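Local coordinates for protein-tyrosine-phosphatase (Vibrio vulnificus, PDB 7DHF) that probably removes phosphate from phosphotyrosine in proteins, as a low-molecular-weight protein tyrosine phosphatase encoded by the gene wzb, at residues K7-A12 against S77-Q82; E23-K28 against H133-I138; M109-W114 against K118-P123. The protein carries 1 engineered substitution. All coordinates share one frame; numbering follows the deposited sequence.

Contact 1: residues K7-A12 against S77-Q82. Engineered in segment 7-12: Ala12 (natural residue Cys).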
# COMPACT_ATOMS: atom_id res chain seq x y z
N LYS A 7 -1.38 13.14 5.05
CA LYS A 7 -0.82 11.88 5.51
C LYS A 7 -1.61 10.75 4.86
O LYS A 7 -2.84 10.70 4.99
CB LYS A 7 -0.90 11.79 7.04
CG LYS A 7 -0.10 12.86 7.76
CD LYS A 7 -0.18 12.71 9.27
CE LYS A 7 0.59 11.50 9.76
NZ LYS A 7 0.47 11.30 11.23
N ILE A 8 -0.91 9.85 4.18
CA ILE A 8 -1.52 8.82 3.35
C ILE A 8 -1.05 7.46 3.85
O ILE A 8 0.15 7.24 4.01
CB ILE A 8 -1.15 9.01 1.87
CG1 ILE A 8 -1.54 10.41 1.38
CG2 ILE A 8 -1.81 7.94 1.01
CD1 ILE A 8 -0.86 10.82 0.10
N LEU A 9 -2.00 6.55 4.05
CA LEU A 9 -1.71 5.19 4.50
C LEU A 9 -2.11 4.22 3.40
O LEU A 9 -3.29 4.15 3.03
CB LEU A 9 -2.47 4.87 5.79
CG LEU A 9 -2.15 3.53 6.45
CD1 LEU A 9 -0.74 3.53 7.02
CD2 LEU A 9 -3.17 3.21 7.53
N VAL A 10 -1.13 3.48 2.87
CA VAL A 10 -1.39 2.47 1.85
C VAL A 10 -1.60 1.14 2.56
O VAL A 10 -0.76 0.71 3.36
CB VAL A 10 -0.22 2.40 0.86
CG1 VAL A 10 -0.48 1.35 -0.21
CG2 VAL A 10 0.02 3.76 0.23
N VAL A 11 -2.71 0.47 2.26
CA VAL A 11 -3.14 -0.69 3.02
C VAL A 11 -3.35 -1.89 2.10
O VAL A 11 -3.95 -1.77 1.03
CB VAL A 11 -4.42 -0.39 3.83
CG1 VAL A 11 -4.98 -1.66 4.47
CG2 VAL A 11 -4.13 0.65 4.90
N ALA A 12 -2.85 -3.04 2.54
CA ALA A 12 -3.20 -4.31 1.94
C ALA A 12 -3.31 -5.35 3.06
O ALA A 12 -3.92 -5.07 4.09
CB ALA A 12 -2.19 -4.70 0.86
N SER A 77 -7.27 0.65 14.48
CA SER A 77 -8.09 1.86 14.50
C SER A 77 -7.26 3.07 14.88
O SER A 77 -7.39 4.14 14.28
CB SER A 77 -9.25 1.68 15.47
OG SER A 77 -9.96 2.89 15.65
N ALA A 78 -6.39 2.93 15.89
CA ALA A 78 -5.53 4.04 16.29
C ALA A 78 -4.64 4.49 15.14
O ALA A 78 -4.44 5.70 14.94
CB ALA A 78 -4.69 3.64 17.50
N LEU A 79 -4.09 3.54 14.38
CA LEU A 79 -3.25 3.91 13.25
C LEU A 79 -4.04 4.70 12.22
O LEU A 79 -3.57 5.72 11.70
CB LEU A 79 -2.64 2.66 12.62
CG LEU A 79 -1.61 2.92 11.51
CD1 LEU A 79 -0.34 3.53 12.09
CD2 LEU A 79 -1.29 1.64 10.76
N CYS A 80 -5.26 4.25 11.91
CA CYS A 80 -6.07 4.94 10.91
C CYS A 80 -6.34 6.39 11.30
O CYS A 80 -6.43 7.26 10.42
CB CYS A 80 -7.40 4.21 10.71
SG CYS A 80 -7.28 2.62 9.86
N SER A 81 -6.46 6.68 12.60
CA SER A 81 -6.73 8.04 13.04
C SER A 81 -5.57 8.98 12.75
O SER A 81 -5.77 10.20 12.78
CB SER A 81 -7.06 8.05 14.54
OG SER A 81 -5.93 7.71 15.32
N GLN A 82 -4.39 8.46 12.47
CA GLN A 82 -3.21 9.28 12.22
C GLN A 82 -3.08 9.70 10.76
O GLN A 82 -2.16 10.46 10.44
CB GLN A 82 -1.94 8.54 12.63
CG GLN A 82 -1.93 8.08 14.08
CD GLN A 82 -0.64 7.37 14.44
OE1 GLN A 82 -0.65 6.20 14.82
NE2 GLN A 82 0.48 8.08 14.33
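With CG set anti to its own carbonyl carbon (chi1 -62°) and the chain bent at chi3 (71°), Lys7 brings its ammonium end to the backbone carbonyl of Gln82; in Leu9 and Leu79 CG is anti to the backbone N, and CD2 of each branch reaches the other. Lys7 NZ lies 2.9 Å from Gln82 O in a weak hydrogen bond. Gln82 O sits beside the end of the lysine chain, 3.0 Å from Lys7 CE as well, which agrees with the bond being weak. Tyr83 adds a cation-pi partner to Lys7, giving the charge a second neighbour. The lysine is partly exposed, whereas Leu9 is buried, and here the contact is apolar and slight: Leu9 CD2 meets Leu79 CD2 at 4.1 Å, the two side chains crossing at about a right angle. Gln82 thus holds the first residue of the strand, while Leu79 of helix 77-80 meets Leu9 two residues on. The arrangement is that of an alpha/beta fold, a short helix packed on a parallel sheet through a central strand ending at the predicted nucleophile position (Ala12 here, engineered). Strand 7-12 runs between strands 34-39 and 85-88; Leu79 also touches Ala38 of the former, and Cys80 packs on Ile86 of the latter.

Contact 2: residues E23-K28 against H133-I138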
# COMPACT_ATOMS: atom_id res chain seq x y z
N GLU A 23 3.52 2.47 -0.90
CA GLU A 23 4.00 3.51 0.00
C GLU A 23 5.18 4.26 -0.61
O GLU A 23 5.19 5.49 -0.67
CB GLU A 23 4.42 2.89 1.34
CG GLU A 23 5.10 3.87 2.31
CD GLU A 23 5.85 3.19 3.43
OE1 GLU A 23 5.34 2.17 3.95
OE2 GLU A 23 6.95 3.66 3.79
N ARG A 24 6.21 3.52 -1.04
CA ARG A 24 7.45 4.15 -1.46
C ARG A 24 7.33 4.78 -2.85
O ARG A 24 7.92 5.83 -3.11
CB ARG A 24 8.60 3.15 -1.39
CG ARG A 24 8.83 2.57 -0.00
CD ARG A 24 9.26 3.63 1.01
NE ARG A 24 9.47 3.06 2.34
CZ ARG A 24 10.60 2.49 2.75
NH1 ARG A 24 11.64 2.40 1.93
NH2 ARG A 24 10.68 1.99 3.97
N VAL A 25 6.57 4.15 -3.75
CA VAL A 25 6.31 4.77 -5.05
C VAL A 25 5.59 6.09 -4.87
O VAL A 25 5.98 7.12 -5.43
CB VAL A 25 5.53 3.81 -5.97
CG1 VAL A 25 5.09 4.52 -7.24
CG2 VAL A 25 6.38 2.59 -6.31
N LEU A 26 4.53 6.09 -4.05
CA LEU A 26 3.77 7.32 -3.82
C LEU A 26 4.62 8.35 -3.09
O LEU A 26 4.53 9.55 -3.38
CB LEU A 26 2.50 6.99 -3.05
CG LEU A 26 1.38 8.03 -3.07
CD1 LEU A 26 0.88 8.27 -4.49
CD2 LEU A 26 0.24 7.60 -2.18
N GLN A 27 5.43 7.91 -2.13
CA GLN A 27 6.26 8.85 -1.38
C GLN A 27 7.23 9.58 -2.31
O GLN A 27 7.47 10.78 -2.15
CB GLN A 27 7.02 8.12 -0.28
CG GLN A 27 7.82 9.04 0.64
CD GLN A 27 6.93 9.97 1.44
OE1 GLN A 27 6.51 9.65 2.55
NE2 GLN A 27 6.65 11.15 0.88
N LYS A 28 7.79 8.86 -3.29
CA LYS A 28 8.70 9.49 -4.24
C LYS A 28 7.97 10.52 -5.10
O LYS A 28 8.53 11.57 -5.42
CB LYS A 28 9.36 8.42 -5.10
CG LYS A 28 10.39 8.95 -6.07
CD LYS A 28 11.01 7.82 -6.87
CE LYS A 28 11.92 8.33 -7.97
NZ LYS A 28 12.34 7.23 -8.89
N HIS A 133 4.33 -7.28 -12.64
CA HIS A 133 2.95 -6.89 -12.93
C HIS A 133 2.39 -6.01 -11.82
O HIS A 133 1.76 -4.97 -12.09
CB HIS A 133 2.09 -8.14 -13.11
CG HIS A 133 0.63 -7.85 -13.29
ND1 HIS A 133 0.13 -7.21 -14.41
CD2 HIS A 133 -0.44 -8.11 -12.50
CE1 HIS A 133 -1.18 -7.10 -14.29
NE2 HIS A 133 -1.55 -7.64 -13.14
N ALA A 134 2.61 -6.41 -10.57
CA ALA A 134 2.13 -5.60 -9.45
C ALA A 134 2.77 -4.22 -9.46
O ALA A 134 2.08 -3.21 -9.27
CB ALA A 134 2.42 -6.31 -8.13
N TYR A 135 4.08 -4.15 -9.69
CA TYR A 135 4.75 -2.85 -9.72
C TYR A 135 4.18 -1.97 -10.83
O TYR A 135 3.97 -0.77 -10.62
CB TYR A 135 6.26 -3.01 -9.88
CG TYR A 135 6.96 -1.68 -9.69
CD1 TYR A 135 7.42 -1.30 -8.45
CD2 TYR A 135 7.10 -0.79 -10.75
CE1 TYR A 135 8.03 -0.07 -8.25
CE2 TYR A 135 7.70 0.44 -10.57
CZ TYR A 135 8.16 0.79 -9.32
OH TYR A 135 8.77 2.01 -9.12
N GLN A 136 3.94 -2.55 -12.00
CA GLN A 136 3.39 -1.78 -13.11
C GLN A 136 2.07 -1.13 -12.73
O GLN A 136 1.87 0.07 -12.95
CB GLN A 136 3.21 -2.68 -14.33
CG GLN A 136 2.69 -1.95 -15.56
CD GLN A 136 3.68 -0.95 -16.11
OE1 GLN A 136 4.89 -1.14 -16.02
NE2 GLN A 136 3.17 0.13 -16.70
N LEU A 137 1.14 -1.91 -12.18
CA LEU A 137 -0.15 -1.36 -11.78
C LEU A 137 0.01 -0.33 -10.68
O LEU A 137 -0.63 0.73 -10.71
CB LEU A 137 -1.09 -2.48 -11.33
CG LEU A 137 -1.51 -3.49 -12.41
CD1 LEU A 137 -2.37 -4.58 -11.79
CD2 LEU A 137 -2.25 -2.81 -13.56
N ILE A 138 0.86 -0.61 -9.69
CA ILE A 138 1.08 0.34 -8.61
C ILE A 138 1.64 1.64 -9.16
O ILE A 138 1.22 2.74 -8.77
CB ILE A 138 1.99 -0.28 -7.53
CG1 ILE A 138 1.25 -1.40 -6.80
CG2 ILE A 138 2.49 0.78 -6.55
CD1 ILE A 138 2.12 -2.25 -5.90
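Val25 lays its CG2 methyl against the phenol end of Tyr135, and this single methyl carries the contacts between 23-28 and 133-138. Val25 CG2 stands 3.7 Å from Tyr135 CE1 and equally 3.7 Å from Tyr135 OH, with CZ between them only slightly farther off. The approach to the ring is oblique. The valine torsion explains which branch does the work: CG1 is anti to the backbone N (chi1 172°), which turns CG2 toward the other helix. Tyr135 starts from a CB that does not aim at Val25, and it is the length of the ring, with CG anti to the backbone N (chi1 -171°), that carries the phenol across. Val25 CG2 also meets Ile138 CG2 at 4.3 Å, a looser touch about one turn further along helix 128-146. The methyl therefore touches Tyr135 on one hand and Ile138 on the other, and all three residues are buried. Within these segments the closest CA atoms are those of Val25 and Ile138, 7.7 Å apart. The contact joins the helix following the first strand to the C-terminal helix of the alpha/beta phosphatase fold, close to the predicted active-site Arg18, which Ile138 touches. Around these three residues, Val59 and Ala60 of helix 54-61 pack on Tyr135, Phe111 of the loop after strand 108-110 meets Ile138, and Ala142 of helix 128-146 continues the seam against Val25 and Leu26.

Contact 3: residues M109-W114 against K118-P123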
# COMPACT_ATOMS: atom_id res chain seq x y z
N MET A 109 -10.15 4.82 0.16
CA MET A 109 -10.36 4.79 -1.28
C MET A 109 -9.46 3.72 -1.88
O MET A 109 -8.65 3.10 -1.18
CB MET A 109 -10.08 6.18 -1.87
CG MET A 109 -10.88 7.28 -1.20
SD MET A 109 -10.54 8.94 -1.82
CE MET A 109 -11.47 9.94 -0.67
N LEU A 110 -9.59 3.49 -3.18
CA LEU A 110 -8.91 2.39 -3.86
C LEU A 110 -7.61 2.88 -4.48
O LEU A 110 -7.59 3.88 -5.20
CB LEU A 110 -9.81 1.81 -4.95
CG LEU A 110 -9.29 0.54 -5.63
CD1 LEU A 110 -9.31 -0.65 -4.68
CD2 LEU A 110 -10.12 0.23 -6.87
N PHE A 111 -6.52 2.16 -4.22
CA PHE A 111 -5.23 2.54 -4.80
C PHE A 111 -5.34 2.64 -6.32
O PHE A 111 -4.85 3.60 -6.92
CB PHE A 111 -4.14 1.56 -4.39
CG PHE A 111 -2.75 2.11 -4.53
CD1 PHE A 111 -2.11 2.71 -3.46
CD2 PHE A 111 -2.09 2.06 -5.75
CE1 PHE A 111 -0.84 3.23 -3.59
CE2 PHE A 111 -0.82 2.58 -5.89
CZ PHE A 111 -0.19 3.17 -4.80
N GLY A 112 -5.99 1.66 -6.95
CA GLY A 112 -6.13 1.67 -8.39
C GLY A 112 -7.38 2.36 -8.91
O GLY A 112 -7.89 2.00 -9.97
N GLN A 113 -7.87 3.37 -8.18
CA GLN A 113 -9.09 4.04 -8.61
C GLN A 113 -8.98 4.57 -10.03
O GLN A 113 -9.93 4.49 -10.82
CB GLN A 113 -9.46 5.18 -7.66
CG GLN A 113 -10.59 6.03 -8.21
CD GLN A 113 -11.23 6.96 -7.20
OE1 GLN A 113 -10.83 7.01 -6.04
NE2 GLN A 113 -12.23 7.70 -7.65
N TRP A 114 -7.82 5.13 -10.39
CA TRP A 114 -7.69 5.88 -11.63
C TRP A 114 -7.25 5.04 -12.81
O TRP A 114 -7.10 5.57 -13.92
CB TRP A 114 -6.72 7.04 -11.40
CG TRP A 114 -7.15 7.87 -10.24
CD1 TRP A 114 -6.49 8.02 -9.05
CD2 TRP A 114 -8.35 8.63 -10.14
NE1 TRP A 114 -7.22 8.84 -8.22
CE2 TRP A 114 -8.36 9.23 -8.87
CE3 TRP A 114 -9.42 8.86 -11.01
CZ2 TRP A 114 -9.40 10.05 -8.45
CZ3 TRP A 114 -10.45 9.68 -10.59
CH2 TRP A 114 -10.44 10.26 -9.32
N LYS A 118 -9.39 -0.77 -10.56
CA LYS A 118 -8.90 -2.14 -10.64
C LYS A 118 -8.22 -2.55 -9.35
O LYS A 118 -7.47 -1.77 -8.75
CB LYS A 118 -7.89 -2.27 -11.78
CG LYS A 118 -8.47 -2.68 -13.13
CD LYS A 118 -7.47 -2.47 -14.27
CE LYS A 118 -6.12 -3.16 -14.04
NZ LYS A 118 -6.21 -4.65 -14.13
N ASP A 119 -8.46 -3.79 -8.93
CA ASP A 119 -7.69 -4.38 -7.84
C ASP A 119 -6.28 -4.69 -8.32
O ASP A 119 -6.03 -4.94 -9.50
CB ASP A 119 -8.33 -5.69 -7.39
CG ASP A 119 -9.64 -5.49 -6.65
OD1 ASP A 119 -9.99 -4.34 -6.35
OD2 ASP A 119 -10.30 -6.51 -6.35
N ILE A 120 -5.34 -4.66 -7.38
CA ILE A 120 -3.95 -5.01 -7.65
C ILE A 120 -3.65 -6.31 -6.91
O ILE A 120 -3.64 -6.33 -5.67
CB ILE A 120 -3.00 -3.88 -7.23
CG1 ILE A 120 -3.29 -2.63 -8.08
CG2 ILE A 120 -1.54 -4.32 -7.39
CD1 ILE A 120 -2.53 -1.39 -7.67
N PRO A 121 -3.42 -7.42 -7.62
CA PRO A 121 -3.31 -8.72 -6.95
C PRO A 121 -1.99 -8.91 -6.22
O PRO A 121 -0.95 -8.37 -6.59
CB PRO A 121 -3.45 -9.72 -8.10
CG PRO A 121 -2.95 -8.99 -9.29
CD PRO A 121 -3.32 -7.55 -9.08
N ASP A 122 -2.05 -9.73 -5.17
CA ASP A 122 -0.90 -10.00 -4.32
C ASP A 122 0.11 -10.88 -5.05
O ASP A 122 -0.26 -11.99 -5.47
CB ASP A 122 -1.40 -10.70 -3.06
CG ASP A 122 -0.32 -10.91 -2.03
OD1 ASP A 122 0.82 -10.46 -2.24
OD2 ASP A 122 -0.62 -11.52 -0.98
N PRO A 123 1.36 -10.46 -5.22
CA PRO A 123 2.36 -11.30 -5.88
C PRO A 123 3.09 -12.27 -4.96
O PRO A 123 3.95 -13.01 -5.44
CB PRO A 123 3.34 -10.26 -6.42
CG PRO A 123 3.32 -9.19 -5.39
CD PRO A 123 1.90 -9.12 -4.90
O HOH W 1 -6.24 -1.06 -6.37
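Phe111 and Ile120 form the buried apolar side of this contact, with Ile120 CD1 set 4.0 Å from Phe111 CD2 and meeting the ring obliquely. Ile120 keeps CG1 anti to its carbonyl carbon (chi1 -63°) and its chain extended, which sends CD1 out to the phenylalanine. Beside them the backbones draw together, Gly112 CA lying 5.2 Å from Lys118 CA. Gly112, with no side chain, allows the backbones to come this close. Lys118 N donates to Gly112 O at 3.2 Å in a bent bond, the donor lying above the carbonyl plane. A water bridges the same two residues in the reverse sense, accepting from Gly112 N at 2.8 Å and donating to Lys118 O. Leu110 packs alongside, its CD2 lying 3.8 Å from Lys118 O. Burial sets the two sides apart: Leu110, Phe111, Gly112 and Ile120 are buried, whereas Asp119 is partly exposed and Lys118 exposed. On that solvent side Leu110 CD1 stands 4.1 Å from Asp119 OD1, which is hydrogen-bonded to Lys91 N, and the amine of Lys118 extends off from 109-114. A type I beta turn from Leu110 to Gln113 shapes the first arm. The second arm goes on to Asp122, the predicted proton donor, and Ile120 O accepts a hydrogen bond from Arg18 of the predicted active site. Such a loop, carrying the general-acid aspartate beside the phosphate-binding arginine, is characteristic of low-molecular-weight protein tyrosine phosphatases.

Overall arrangement
From the N terminus, strand 7-12 opens contact 1, and helix 18-29, the next helix in the chain, brings the first half of contact 2. Contact 1 closes at 77-82, within the span that contact 2 holds open until 133-138, so the two cross along the chain. Contact 3 begins after contact 1 has closed and ties a short loop, nested inside the long one of contact 2. The centres of contacts 1 and 2 lie about 17 Å apart, on opposite sides of the chain's centre, yet strand and helix meet through Ile8 and Leu26. Phe111 links contact 3 to Val10, while Leu137 and Ile138 pack on Ile120, joining sheet, helices and the loop that carries the predicted proton donor.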